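Local coordinates for uncharacterized conserved protein (Staphylococcus epidermidis, PDB 3FRM) that is of unknown function but contains a GNAT-type domain and so may transfer acyl groups from a coenzyme A thioester, at residues 115-120 / 205-210; 121-126 / 165-170; 134-139 / 176-181; 187-192 / 220-225. All coordinates share one frame; numbering follows the deposited sequence.

Contact 1. Residues 115-120 / 205-210; sequences RKRDVD and GSEIQA. With SO4 (sulfate ion), chain H.
Glu207 OE1 gathers three bonds from the loop 115-120. The strongest comes from Arg115 N, 2.8 Å from Glu207 OE1 and nearly straight at 168°, arriving on the syn side but 25° out of the carboxylate plane. Arg117 contributes the other two, both weak: its backbone N lies 3.3 Å from Glu207 OE1, and its NH1, also 3.3 Å from Glu207 OE1, closes a salt bridge. The guanidinium and carboxylate planes are 63° apart, so this ion pair is a single-point contact and not a flat, two-pronged one. The Glu207 chain bends at chi2, carrying the carboxylate from the helix to the loop backbone, where Ser114 OG holds the second oxygen, OE2. Two gripped oxygens fix the rotation of the group and would favour its charged form. Arg117 is steadied as well: Arg115 CB lies over the centre of one guanidinium face, Glu207 CG meets its edge in plane, and NH1 also bonds Leu113 O. Lower in the loop, Val119 CG2 touches Glu207 CG at 4.2 Å. At the start of the helix, Ser206 N bonds sulfate O3 at 3.2 Å, and Gly203 N and Arg237 NH1 bind the same ion. The glycine-rich turn into this helix matches the Q-x-x-G-x-G motif with which GNAT enzymes hold the coenzyme A pyrophosphate, so the sulfate probably marks that site. The loop thus runs along one flank of helix 204-216 before entering strand 120-123, while Ile208 packs on strands 165-171 and 188-195.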
loop_
_atom_site.group_PDB
_atom_site.type_symbol
_atom_site.label_atom_id
_atom_site.label_comp_id
_atom_site.label_asym_id
_atom_site.label_seq_id
_atom_site.Cartn_x
_atom_site.Cartn_y
_atom_site.Cartn_z
ATOM N N ARG A 115 19.818 13.653 8.668
ATOM C CA ARG A 115 19.921 15.071 8.403
ATOM C C ARG A 115 20.275 15.883 9.667
ATOM O O ARG A 115 20.281 17.125 9.643
ATOM C CB ARG A 115 18.634 15.565 7.743
ATOM C CG ARG A 115 18.773 16.114 6.306
ATOM C CD ARG A 115 19.856 15.469 5.416
ATOM N NE ARG A 115 19.307 15.117 4.093
ATOM C CZ ARG A 115 19.809 14.194 3.258
ATOM N NH1 ARG A 115 19.204 13.944 2.093
ATOM N NH2 ARG A 115 20.902 13.509 3.579
ATOM N N LYS A 116 20.611 15.176 10.749
ATOM C CA LYS A 116 20.949 15.783 12.048
ATOM C C LYS A 116 19.800 16.613 12.586
ATOM O O LYS A 116 20.018 17.636 13.239
ATOM C CB LYS A 116 22.253 16.607 11.973
ATOM C CG LYS A 116 23.488 15.766 11.682
ATOM C CD LYS A 116 24.096 15.197 12.957
ATOM C CE LYS A 116 25.140 16.161 13.536
ATOM N NZ LYS A 116 25.324 15.966 15.020
ATOM N N ARG A 117 18.577 16.166 12.292
ATOM C CA ARG A 117 17.392 16.766 12.876
ATOM C C ARG A 117 17.516 16.667 14.397
ATOM O O ARG A 117 18.297 15.862 14.898
ATOM C CB ARG A 117 16.144 16.078 12.370
ATOM C CG ARG A 117 15.912 16.270 10.892
ATOM C CD ARG A 117 15.163 15.051 10.308
ATOM N NE ARG A 117 15.058 15.099 8.840
ATOM C CZ ARG A 117 15.563 14.221 7.957
ATOM N NH1 ARG A 117 16.241 13.129 8.328
ATOM N NH2 ARG A 117 15.364 14.446 6.669
ATOM N N ASP A 118 16.814 17.514 15.142
ATOM C CA ASP A 118 16.720 17.279 16.587
ATOM C C ASP A 118 15.631 16.243 16.965
ATOM O O ASP A 118 14.458 16.576 17.213
ATOM C CB ASP A 118 16.553 18.566 17.376
ATOM C CG ASP A 118 16.656 18.332 18.876
ATOM O OD1 ASP A 118 17.415 19.049 19.535
ATOM O OD2 ASP A 118 16.003 17.415 19.402
ATOM N N VAL A 119 16.051 14.984 17.016
ATOM C CA VAL A 119 15.192 13.883 17.380
ATOM C C VAL A 119 16.040 13.015 18.284
ATOM O O VAL A 119 17.097 12.515 17.897
ATOM C CB VAL A 119 14.781 13.020 16.138
ATOM C CG1 VAL A 119 13.999 11.828 16.582
ATOM C CG2 VAL A 119 13.989 13.822 15.115
ATOM N N ASP A 120 15.591 12.815 19.497
ATOM C CA ASP A 120 16.423 12.105 20.404
ATOM C C ASP A 120 15.905 10.673 20.413
ATOM O O ASP A 120 14.714 10.456 20.591
ATOM C CB ASP A 120 16.385 12.828 21.754
ATOM C CG ASP A 120 16.837 11.957 22.918
ATOM O OD1 ASP A 120 17.922 11.321 22.807
ATOM O OD2 ASP A 120 16.113 11.950 23.967
ATOM N N GLY A 205 10.761 9.683 10.824
ATOM C CA GLY A 205 10.962 8.307 10.374
ATOM C C GLY A 205 12.340 8.157 9.707
ATOM O O GLY A 205 13.064 7.173 9.917
ATOM N N SER A 206 12.769 9.114 8.910
ATOM C CA SER A 206 14.064 8.830 8.316
ATOM C C SER A 206 15.230 8.915 9.357
ATOM O O SER A 206 16.202 8.191 9.230
ATOM C CB SER A 206 14.286 9.639 7.062
ATOM O OG SER A 206 14.699 10.910 7.463
ATOM N N GLU A 207 15.076 9.699 10.439
ATOM C CA GLU A 207 16.059 9.641 11.518
ATOM C C GLU A 207 16.114 8.254 12.135
ATOM O O GLU A 207 17.191 7.690 12.290
ATOM C CB GLU A 207 15.893 10.749 12.568
ATOM C CG GLU A 207 16.436 12.153 12.127
ATOM C CD GLU A 207 17.921 12.205 11.694
ATOM O OE1 GLU A 207 18.298 13.128 10.924
ATOM O OE2 GLU A 207 18.721 11.334 12.119
ATOM N N ILE A 208 14.945 7.682 12.419
ATOM C CA ILE A 208 14.862 6.386 13.046
ATOM C C ILE A 208 15.485 5.345 12.152
ATOM O O ILE A 208 16.143 4.402 12.607
ATOM C CB ILE A 208 13.401 6.009 13.390
ATOM C CG1 ILE A 208 12.942 6.788 14.615
ATOM C CG2 ILE A 208 13.242 4.504 13.587
ATOM C CD1 ILE A 208 11.382 7.015 14.683
ATOM N N GLN A 209 15.308 5.529 10.859
ATOM C CA GLN A 209 15.776 4.553 9.939
ATOM C C GLN A 209 17.304 4.577 9.875
ATOM O O GLN A 209 17.937 3.534 9.940
ATOM C CB GLN A 209 15.177 4.856 8.597
ATOM C CG GLN A 209 15.132 3.673 7.734
ATOM C CD GLN A 209 13.983 2.814 8.093
ATOM O OE1 GLN A 209 12.911 3.314 8.352
ATOM N NE2 GLN A 209 14.186 1.510 8.099
ATOM N N ALA A 210 17.888 5.768 9.743
ATOM C CA ALA A 210 19.324 5.903 9.705
ATOM C C ALA A 210 20.002 5.384 10.964
ATOM O O ALA A 210 21.112 4.866 10.900
ATOM C CB ALA A 210 19.730 7.368 9.466
HETATM S S SO4 H . 9.858 10.838 7.106
HETATM O O1 SO4 H . 11.128 10.475 6.481
HETATM O O2 SO4 H . 8.856 10.056 6.400
HETATM O O3 SO4 H . 9.958 10.509 8.521
HETATM O O4 SO4 H . 9.550 12.253 6.898
#

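Contact 2. Residues 121-126 / 165-170; sequences IQLVSS and ERLVAY
A chi1 of -39° places Val124 CG1 anti to its own carbonyl carbon, where it meets Val168 CG2 at 3.5 Å with the two side chains crossing at about a right angle. Val124 CG2 is thereby turned to Arg166 CB, 3.6 Å away. Gln122 is extended beyond CG (chi2 176°), which carries its amide to the Tyr170 ring: CD lies 3.8 Å from Tyr170 CE2, with amide and ring planes 27° apart. Asp120 and Asn128 hold the two ends of that amide, and Asp131 holds the Tyr170 hydroxyl. Strand 120-123, outermost in the sheet of this chain, runs antiparallel to strand 165-171, as the first two strands of a GNAT fold do. Gln122 and Val168 form the hydrogen-bonded pair, with Gln122 N to Val168 O at 3.0 Å and Val168 N to Gln122 O at 3.1 Å; Val124 N adds a more bent bond to Arg166 O. On the face of Ile121 and Ala169, Leu167 CD2 lies between Ile121 CG2 and Leu123 CD1, the latter 4.0 Å from it, and Tyr211 of helix 204-216 covers the group. Tyr132 of helix 129-136 packs against Val124, Arg166 and Val168, and Arg166 NH1 bonds Asp162 of the sodium site.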
loop_
_atom_site.group_PDB
_atom_site.type_symbol
_atom_site.label_atom_id
_atom_site.label_comp_id
_atom_site.label_asym_id
_atom_site.label_seq_id
_atom_site.Cartn_x
_atom_site.Cartn_y
_atom_site.Cartn_z
ATOM N N ILE A 121 16.811 9.716 20.176
ATOM C CA ILE A 121 16.472 8.289 19.969
ATOM C C ILE A 121 17.123 7.429 21.031
ATOM O O ILE A 121 18.342 7.428 21.165
ATOM C CB ILE A 121 16.924 7.758 18.581
ATOM C CG1 ILE A 121 16.441 8.682 17.452
ATOM C CG2 ILE A 121 16.433 6.303 18.364
ATOM C CD1 ILE A 121 16.746 8.195 15.975
ATOM N N GLN A 122 16.305 6.674 21.755
ATOM C CA GLN A 122 16.764 5.953 22.934
ATOM C C GLN A 122 16.436 4.481 22.796
ATOM O O GLN A 122 15.380 4.131 22.257
ATOM C CB GLN A 122 16.122 6.533 24.222
ATOM C CG GLN A 122 16.466 8.004 24.516
ATOM C CD GLN A 122 15.732 8.628 25.770
ATOM O OE1 GLN A 122 15.130 7.942 26.621
ATOM N NE2 GLN A 122 15.771 9.936 25.848
ATOM N N LEU A 123 17.327 3.618 23.281
ATOM C CA LEU A 123 16.988 2.205 23.545
ATOM C C LEU A 123 15.955 2.160 24.632
ATOM O O LEU A 123 16.055 2.909 25.596
ATOM C CB LEU A 123 18.218 1.415 24.001
ATOM C CG LEU A 123 18.928 0.634 22.887
ATOM C CD1 LEU A 123 19.795 1.570 22.005
ATOM C CD2 LEU A 123 19.774 -0.491 23.501
ATOM N N VAL A 124 14.957 1.302 24.520
ATOM C CA VAL A 124 13.939 1.312 25.575
ATOM C C VAL A 124 14.364 0.505 26.798
ATOM O O VAL A 124 14.985 -0.531 26.684
ATOM C CB VAL A 124 12.514 0.938 25.081
ATOM C CG1 VAL A 124 12.262 1.554 23.723
ATOM C CG2 VAL A 124 12.314 -0.558 25.037
ATOM N N SER A 125 14.052 1.008 27.974
ATOM C CA SER A 125 14.320 0.264 29.173
ATOM C C SER A 125 13.172 0.548 30.084
ATOM O O SER A 125 12.235 1.281 29.701
ATOM C CB SER A 125 15.589 0.764 29.824
ATOM O OG SER A 125 15.464 2.154 30.064
ATOM N N SER A 126 13.272 -0.001 31.300
ATOM C CA SER A 126 12.247 0.146 32.320
ATOM C C SER A 126 11.945 1.626 32.441
ATOM O O SER A 126 10.859 2.007 32.869
ATOM C CB SER A 126 12.747 -0.397 33.649
ATOM O OG SER A 126 13.813 0.404 34.165
ATOM N N GLU A 165 15.288 -5.771 20.371
ATOM C CA GLU A 165 15.580 -4.427 20.896
ATOM C C GLU A 165 14.545 -3.418 20.378
ATOM O O GLU A 165 13.959 -3.628 19.317
ATOM C CB GLU A 165 16.994 -3.967 20.546
ATOM C CG GLU A 165 18.053 -4.047 21.695
ATOM C CD GLU A 165 17.473 -4.172 23.115
ATOM O OE1 GLU A 165 17.570 -5.300 23.667
ATOM O OE2 GLU A 165 16.928 -3.173 23.680
ATOM N N ARG A 166 14.302 -2.346 21.146
ATOM C CA ARG A 166 13.298 -1.371 20.771
ATOM C C ARG A 166 13.765 0.074 20.866
ATOM O O ARG A 166 14.586 0.429 21.726
ATOM C CB ARG A 166 12.039 -1.585 21.589
ATOM C CG ARG A 166 11.429 -2.943 21.391
ATOM C CD ARG A 166 10.554 -3.279 22.566
ATOM N NE ARG A 166 9.672 -4.388 22.269
ATOM C CZ ARG A 166 9.919 -5.646 22.582
ATOM N NH1 ARG A 166 11.031 -5.975 23.237
ATOM N NH2 ARG A 166 9.051 -6.573 22.198
ATOM N N LEU A 167 13.258 0.910 19.956
ATOM C CA LEU A 167 13.561 2.338 19.980
ATOM C C LEU A 167 12.360 3.280 20.195
ATOM O O LEU A 167 11.295 3.003 19.721
ATOM C CB LEU A 167 14.298 2.690 18.704
ATOM C CG LEU A 167 15.619 1.925 18.606
ATOM C CD1 LEU A 167 16.241 2.066 17.210
ATOM C CD2 LEU A 167 16.605 2.333 19.695
ATOM N N VAL A 168 12.548 4.383 20.916
ATOM C CA VAL A 168 11.552 5.441 21.012
ATOM C C VAL A 168 12.266 6.695 20.602
ATOM O O VAL A 168 13.358 6.985 21.119
ATOM C CB VAL A 168 11.057 5.679 22.481
ATOM C CG1 VAL A 168 10.030 6.825 22.561
ATOM C CG2 VAL A 168 10.452 4.449 23.048
ATOM N N ALA A 169 11.659 7.432 19.669
ATOM C CA ALA A 169 12.147 8.750 19.296
ATOM C C ALA A 169 11.344 9.820 20.023
ATOM O O ALA A 169 10.093 9.663 20.225
ATOM C CB ALA A 169 12.048 8.957 17.818
ATOM N N TYR A 170 12.054 10.891 20.418
ATOM C CA TYR A 170 11.424 12.032 21.056
ATOM C C TYR A 170 11.708 13.273 20.274
ATOM O O TYR A 170 12.845 13.499 19.833
ATOM C CB TYR A 170 11.936 12.275 22.486
ATOM C CG TYR A 170 11.734 11.151 23.468
ATOM C CD1 TYR A 170 10.823 11.284 24.526
ATOM C CD2 TYR A 170 12.453 9.957 23.358
ATOM C CE1 TYR A 170 10.605 10.262 25.450
ATOM C CE2 TYR A 170 12.241 8.911 24.278
ATOM C CZ TYR A 170 11.327 9.088 25.335
ATOM O OH TYR A 170 11.153 8.092 26.263
#

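Contact 3. Residues 134-139 / 176-181; sequences HVYDAF and VGIVDI
Ile178 fills the corner made by helix 129-136 and the type I turn from Tyr136 to Phe139, its branches shared out among Val135, Tyr136 and Phe139. Its CG2 meets Val135 CB at 3.7 Å, the two side chains reaching toward each other tip to tip. A chi1 of 62° sets CG1 between the backbone N and the carbonyl carbon and so swings the longer branch to the aromatic pair: Ile178 CG1 lies 3.8 Å from Phe139 CZ, and Ile178 CD1 is 3.8 Å from Tyr136 CB, near the plane of the tyrosine ring and at its edge. The side chains here meet through carbon alone, and no hydrogen bond joins the segments. Toward Val176 the fit is looser. Val176 turns its CB away, so beside Val176 and Gly177 it is their backbone nitrogens that Val135 CG2 meets, 3.7 Å from Val176 N and 4.1 Å from Gly177 N. Tyr136 and Phe139 contribute little of their surface and remain partly open to solvent, whereas Val135 and Ile178 are buried. Leu196 closes over Val135 and Val176 from the loop. At this point strand 174-183 carries a classic beta bulge, Val176 and Gly177 both facing Ala169, and the packing of helix 129-136 on the central strands is consistent with the first helix of a GNAT fold.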
loop_
_atom_site.group_PDB
_atom_site.type_symbol
_atom_site.label_atom_id
_atom_site.label_comp_id
_atom_site.label_asym_id
_atom_site.label_seq_id
_atom_site.Cartn_x
_atom_site.Cartn_y
_atom_site.Cartn_z
ATOM N N HIS A 134 3.043 4.167 24.827
ATOM C CA HIS A 134 2.263 5.324 24.515
ATOM C C HIS A 134 2.129 5.569 23.017
ATOM O O HIS A 134 1.044 5.892 22.535
ATOM C CB HIS A 134 2.868 6.549 25.183
ATOM C CG HIS A 134 2.133 7.800 24.863
ATOM N ND1 HIS A 134 2.581 8.703 23.919
ATOM C CD2 HIS A 134 0.944 8.269 25.309
ATOM C CE1 HIS A 134 1.710 9.691 23.817
ATOM N NE2 HIS A 134 0.709 9.453 24.653
ATOM N N VAL A 135 3.220 5.419 22.276
ATOM C CA VAL A 135 3.155 5.618 20.841
ATOM C C VAL A 135 2.380 4.451 20.226
ATOM O O VAL A 135 1.515 4.606 19.343
ATOM C CB VAL A 135 4.566 5.680 20.226
ATOM C CG1 VAL A 135 4.472 5.713 18.666
ATOM C CG2 VAL A 135 5.364 6.857 20.807
ATOM N N TYR A 136 2.725 3.275 20.707
ATOM C CA TYR A 136 2.084 2.065 20.295
ATOM C C TYR A 136 0.548 2.187 20.304
ATOM O O TYR A 136 -0.104 1.797 19.330
ATOM C CB TYR A 136 2.577 0.903 21.164
ATOM C CG TYR A 136 2.052 -0.369 20.650
ATOM C CD1 TYR A 136 2.620 -0.986 19.514
ATOM C CD2 TYR A 136 0.942 -0.940 21.243
ATOM C CE1 TYR A 136 2.065 -2.169 19.001
ATOM C CE2 TYR A 136 0.406 -2.108 20.764
ATOM C CZ TYR A 136 0.951 -2.717 19.648
ATOM O OH TYR A 136 0.344 -3.872 19.219
ATOM N N ASP A 137 0.028 2.812 21.356
ATOM C CA ASP A 137 -1.404 3.070 21.600
ATOM C C ASP A 137 -2.146 3.804 20.523
ATOM O O ASP A 137 -3.348 3.633 20.380
ATOM C CB ASP A 137 -1.583 3.883 22.894
ATOM C CG ASP A 137 -2.151 3.060 23.980
ATOM O OD1 ASP A 137 -2.992 3.544 24.791
ATOM O OD2 ASP A 137 -1.784 1.865 23.996
ATOM N N ALA A 138 -1.406 4.626 19.785
ATOM C CA ALA A 138 -1.887 5.417 18.650
ATOM C C ALA A 138 -2.066 4.641 17.384
ATOM O O ALA A 138 -2.740 5.127 16.498
ATOM C CB ALA A 138 -0.931 6.542 18.385
ATOM N N PHE A 139 -1.449 3.469 17.272
ATOM C CA PHE A 139 -1.466 2.670 16.039
ATOM C C PHE A 139 -2.833 2.109 15.645
ATOM O O PHE A 139 -3.674 1.799 16.511
ATOM C CB PHE A 139 -0.580 1.440 16.221
ATOM C CG PHE A 139 0.876 1.696 16.062
ATOM C CD1 PHE A 139 1.437 2.925 16.437
ATOM C CD2 PHE A 139 1.705 0.677 15.566
ATOM C CE1 PHE A 139 2.816 3.162 16.279
ATOM C CE2 PHE A 139 3.075 0.865 15.417
ATOM C CZ PHE A 139 3.637 2.118 15.770
ATOM N N VAL A 176 7.313 9.962 20.211
ATOM C CA VAL A 176 6.735 10.250 18.922
ATOM C C VAL A 176 6.896 9.133 17.823
ATOM O O VAL A 176 6.106 9.063 16.888
ATOM C CB VAL A 176 7.298 11.599 18.493
ATOM C CG1 VAL A 176 7.826 11.596 17.061
ATOM C CG2 VAL A 176 6.294 12.710 18.792
ATOM N N GLY A 177 7.901 8.266 17.964
ATOM C CA GLY A 177 8.239 7.221 16.969
ATOM C C GLY A 177 8.728 5.945 17.649
ATOM O O GLY A 177 9.421 6.009 18.662
ATOM N N ILE A 178 8.386 4.780 17.120
ATOM C CA ILE A 178 8.936 3.546 17.689
ATOM C C ILE A 178 9.376 2.536 16.622
ATOM O O ILE A 178 8.975 2.615 15.433
ATOM C CB ILE A 178 7.966 2.882 18.775
ATOM C CG1 ILE A 178 6.645 2.489 18.124
ATOM C CG2 ILE A 178 7.731 3.844 19.997
ATOM C CD1 ILE A 178 5.663 1.728 19.136
ATOM N N VAL A 179 10.221 1.586 17.007
ATOM C CA VAL A 179 10.474 0.483 16.093
ATOM C C VAL A 179 11.074 -0.604 16.923
ATOM O O VAL A 179 11.704 -0.305 17.923
ATOM C CB VAL A 179 11.426 0.912 14.910
ATOM C CG1 VAL A 179 12.841 1.451 15.438
ATOM C CG2 VAL A 179 11.544 -0.190 13.866
ATOM N N ASP A 180 10.838 -1.836 16.505
ATOM C CA ASP A 180 11.497 -3.041 16.994
ATOM C C ASP A 180 12.586 -3.502 16.028
ATOM O O ASP A 180 12.417 -3.419 14.822
ATOM C CB ASP A 180 10.490 -4.162 17.014
ATOM C CG ASP A 180 9.437 -3.933 18.012
ATOM O OD1 ASP A 180 8.791 -4.919 18.406
ATOM O OD2 ASP A 180 9.272 -2.772 18.448
ATOM N N ILE A 181 13.681 -4.007 16.586
ATOM C CA ILE A 181 14.751 -4.531 15.795
ATOM C C ILE A 181 15.158 -5.879 16.313
ATOM O O ILE A 181 15.298 -6.084 17.514
ATOM C CB ILE A 181 16.002 -3.578 15.690
ATOM C CG1 ILE A 181 16.399 -3.039 17.047
ATOM C CG2 ILE A 181 15.698 -2.409 14.790
ATOM C CD1 ILE A 181 15.707 -1.717 17.438
#

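Contact 4. Residues 187-192 / 220-225; sequences TIEIDG and PVILVA
Glu189 leans across the backbone of strand 221-225 from its first side-chain carbon. CB lies 3.5 Å from Ile222 O, and CG comes closer still, 3.2 Å from Ile222 O and 3.8 Å from Ile222 CG1. With CG anti to the backbone N (chi1 -170°) and the chain extended beyond it, the carboxylate reaches past Ile222. There OE2 is hydrogen-bonded to water 1 at 2.8 Å, while OE1 is held by the backbone N of Tyr13. Water 1 also bonds Ile190 O at 2.7 Å and accepts from Val224 N at 3.1 Å. It therefore stands where regular parallel pairing would join Val224 N directly to Ile190 O. Before that point the pairing is sound: Ile188 N bonds Pro220 O, Ile222 N bonds Ile188 O at 2.8 Å, and Ile190 N bonds Ile222 O. The strand axes diverge by 37°, and the water bridges the opening, consistent with the splay between the fourth and fifth strands that receives the coenzyme A arm in GNAT enzymes. On the face opposite Glu189, Ile188 lies beside Val221, pointing the same way; farther along, Ile190 CD1 meets Leu223 CD2 at 3.9 Å. The two strands belong to a beta-alpha-beta unit whose helix 204-216 packs on Ile188 and Ile190, while strands 174-183 and 96-105 flank the pair on its two sides.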
loop_
_atom_site.group_PDB
_atom_site.type_symbol
_atom_site.label_atom_id
_atom_site.label_comp_id
_atom_site.label_asym_id
_atom_site.label_seq_id
_atom_site.Cartn_x
_atom_site.Cartn_y
_atom_site.Cartn_z
ATOM N N THR A 187 21.668 -10.373 9.216
ATOM C CA THR A 187 20.790 -9.269 8.894
ATOM C C THR A 187 20.320 -8.472 10.106
ATOM O O THR A 187 20.496 -8.861 11.257
ATOM C CB THR A 187 19.492 -9.781 8.273
ATOM O OG1 THR A 187 18.899 -10.704 9.184
ATOM C CG2 THR A 187 19.701 -10.466 6.955
ATOM N N ILE A 188 19.640 -7.381 9.819
ATOM C CA ILE A 188 18.804 -6.784 10.810
ATOM C C ILE A 188 17.380 -6.534 10.301
ATOM O O ILE A 188 17.153 -6.029 9.193
ATOM C CB ILE A 188 19.515 -5.584 11.418
ATOM C CG1 ILE A 188 18.643 -4.783 12.357
ATOM C CG2 ILE A 188 20.166 -4.722 10.350
ATOM C CD1 ILE A 188 19.581 -4.111 13.352
ATOM N N GLU A 189 16.406 -6.927 11.116
ATOM C CA GLU A 189 15.038 -6.800 10.731
ATOM C C GLU A 189 14.358 -5.788 11.601
ATOM O O GLU A 189 14.548 -5.773 12.818
ATOM C CB GLU A 189 14.339 -8.135 10.836
ATOM C CG GLU A 189 12.967 -8.152 10.240
ATOM C CD GLU A 189 12.153 -9.314 10.803
ATOM O OE1 GLU A 189 12.769 -10.393 10.991
ATOM O OE2 GLU A 189 10.921 -9.157 11.075
ATOM N N ILE A 190 13.606 -4.904 10.956
ATOM C CA ILE A 190 12.745 -4.005 11.665
ATOM C C ILE A 190 11.300 -4.513 11.618
ATOM O O ILE A 190 10.923 -5.307 10.759
ATOM C CB ILE A 190 12.912 -2.509 11.266
ATOM C CG1 ILE A 190 12.756 -2.264 9.784
ATOM C CG2 ILE A 190 14.324 -2.003 11.603
ATOM C CD1 ILE A 190 12.410 -0.814 9.435
ATOM N N ASP A 191 10.516 -4.078 12.585
ATOM C CA ASP A 191 9.169 -4.507 12.699
ATOM C C ASP A 191 8.474 -3.509 13.607
ATOM O O ASP A 191 9.083 -2.951 14.524
ATOM C CB ASP A 191 9.141 -5.900 13.345
ATOM C CG ASP A 191 7.776 -6.540 13.294
ATOM O OD1 ASP A 191 7.286 -6.958 14.378
ATOM O OD2 ASP A 191 7.165 -6.612 12.198
ATOM N N GLY A 192 7.199 -3.268 13.342
ATOM C CA GLY A 192 6.376 -2.473 14.254
ATOM C C GLY A 192 6.739 -1.007 14.176
ATOM O O GLY A 192 6.535 -0.278 15.128
ATOM N N PRO A 220 22.575 -6.044 5.828
ATOM C CA PRO A 220 21.342 -5.588 5.215
ATOM C C PRO A 220 20.231 -5.374 6.242
ATOM O O PRO A 220 20.135 -6.086 7.281
ATOM C CB PRO A 220 20.913 -6.780 4.337
ATOM C CG PRO A 220 22.166 -7.625 4.152
ATOM C CD PRO A 220 23.255 -7.080 5.029
ATOM N N VAL A 221 19.339 -4.444 5.936
ATOM C CA VAL A 221 18.185 -4.336 6.784
ATOM C C VAL A 221 16.885 -4.648 6.066
ATOM O O VAL A 221 16.712 -4.253 4.895
ATOM C CB VAL A 221 18.202 -3.112 7.764
ATOM C CG1 VAL A 221 19.228 -2.098 7.399
ATOM C CG2 VAL A 221 16.759 -2.543 8.070
ATOM N N ILE A 222 16.038 -5.423 6.747
ATOM C CA ILE A 222 14.941 -6.056 6.117
ATOM C C ILE A 222 13.700 -6.025 7.005
ATOM O O ILE A 222 13.779 -5.844 8.253
ATOM C CB ILE A 222 15.265 -7.541 5.821
ATOM C CG1 ILE A 222 15.090 -8.393 7.095
ATOM C CG2 ILE A 222 16.651 -7.676 5.147
ATOM C CD1 ILE A 222 15.422 -9.852 6.945
ATOM N N LEU A 223 12.562 -6.155 6.333
ATOM C CA LEU A 223 11.271 -6.057 6.945
ATOM C C LEU A 223 10.256 -6.731 6.055
ATOM O O LEU A 223 10.501 -6.900 4.830
ATOM C CB LEU A 223 10.878 -4.615 7.130
ATOM C CG LEU A 223 10.565 -3.788 5.895
ATOM C CD1 LEU A 223 9.057 -3.768 5.717
ATOM C CD2 LEU A 223 11.097 -2.364 6.061
ATOM N N VAL A 224 9.124 -7.060 6.673
ATOM C CA VAL A 224 7.999 -7.565 5.970
ATOM C C VAL A 224 6.824 -6.669 6.242
ATOM O O VAL A 224 6.584 -6.327 7.350
ATOM C CB VAL A 224 7.664 -8.988 6.458
ATOM C CG1 VAL A 224 6.178 -9.250 6.382
ATOM C CG2 VAL A 224 8.453 -10.043 5.659
ATOM N N ALA A 225 6.048 -6.328 5.225
ATOM C CA ALA A 225 4.841 -5.498 5.408
ATOM C C ALA A 225 3.651 -6.102 4.736
ATOM O O ALA A 225 3.782 -6.680 3.632
ATOM C CB ALA A 225 5.065 -4.101 4.838
HETATM O O HOH W 1 9.316 -7.263 9.740
#

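Overall arrangement
Contacts 2, 3 and 4 all reach one mixed sheet, and contact 1 fastens a loop to the helix lying over it. Contact 1 is a surface contact held by charge and backbone N-H groups, contact 2 is partly buried at the sheet edge, and contacts 3 and 4 are core. Their chemistry follows: contact 3 is apolar packing alone, whereas 2 and 4 rest on backbone pairing, antiparallel in one and parallel in the other. Asp120 O and Ala169 O carry probable hydrogen bonds from contact 2 to contacts 1 and 3, and Asp180 N to Asp191 O joins contact 3 to contact 4. Ile208 of contact 1 packs on Ala169 and Val179.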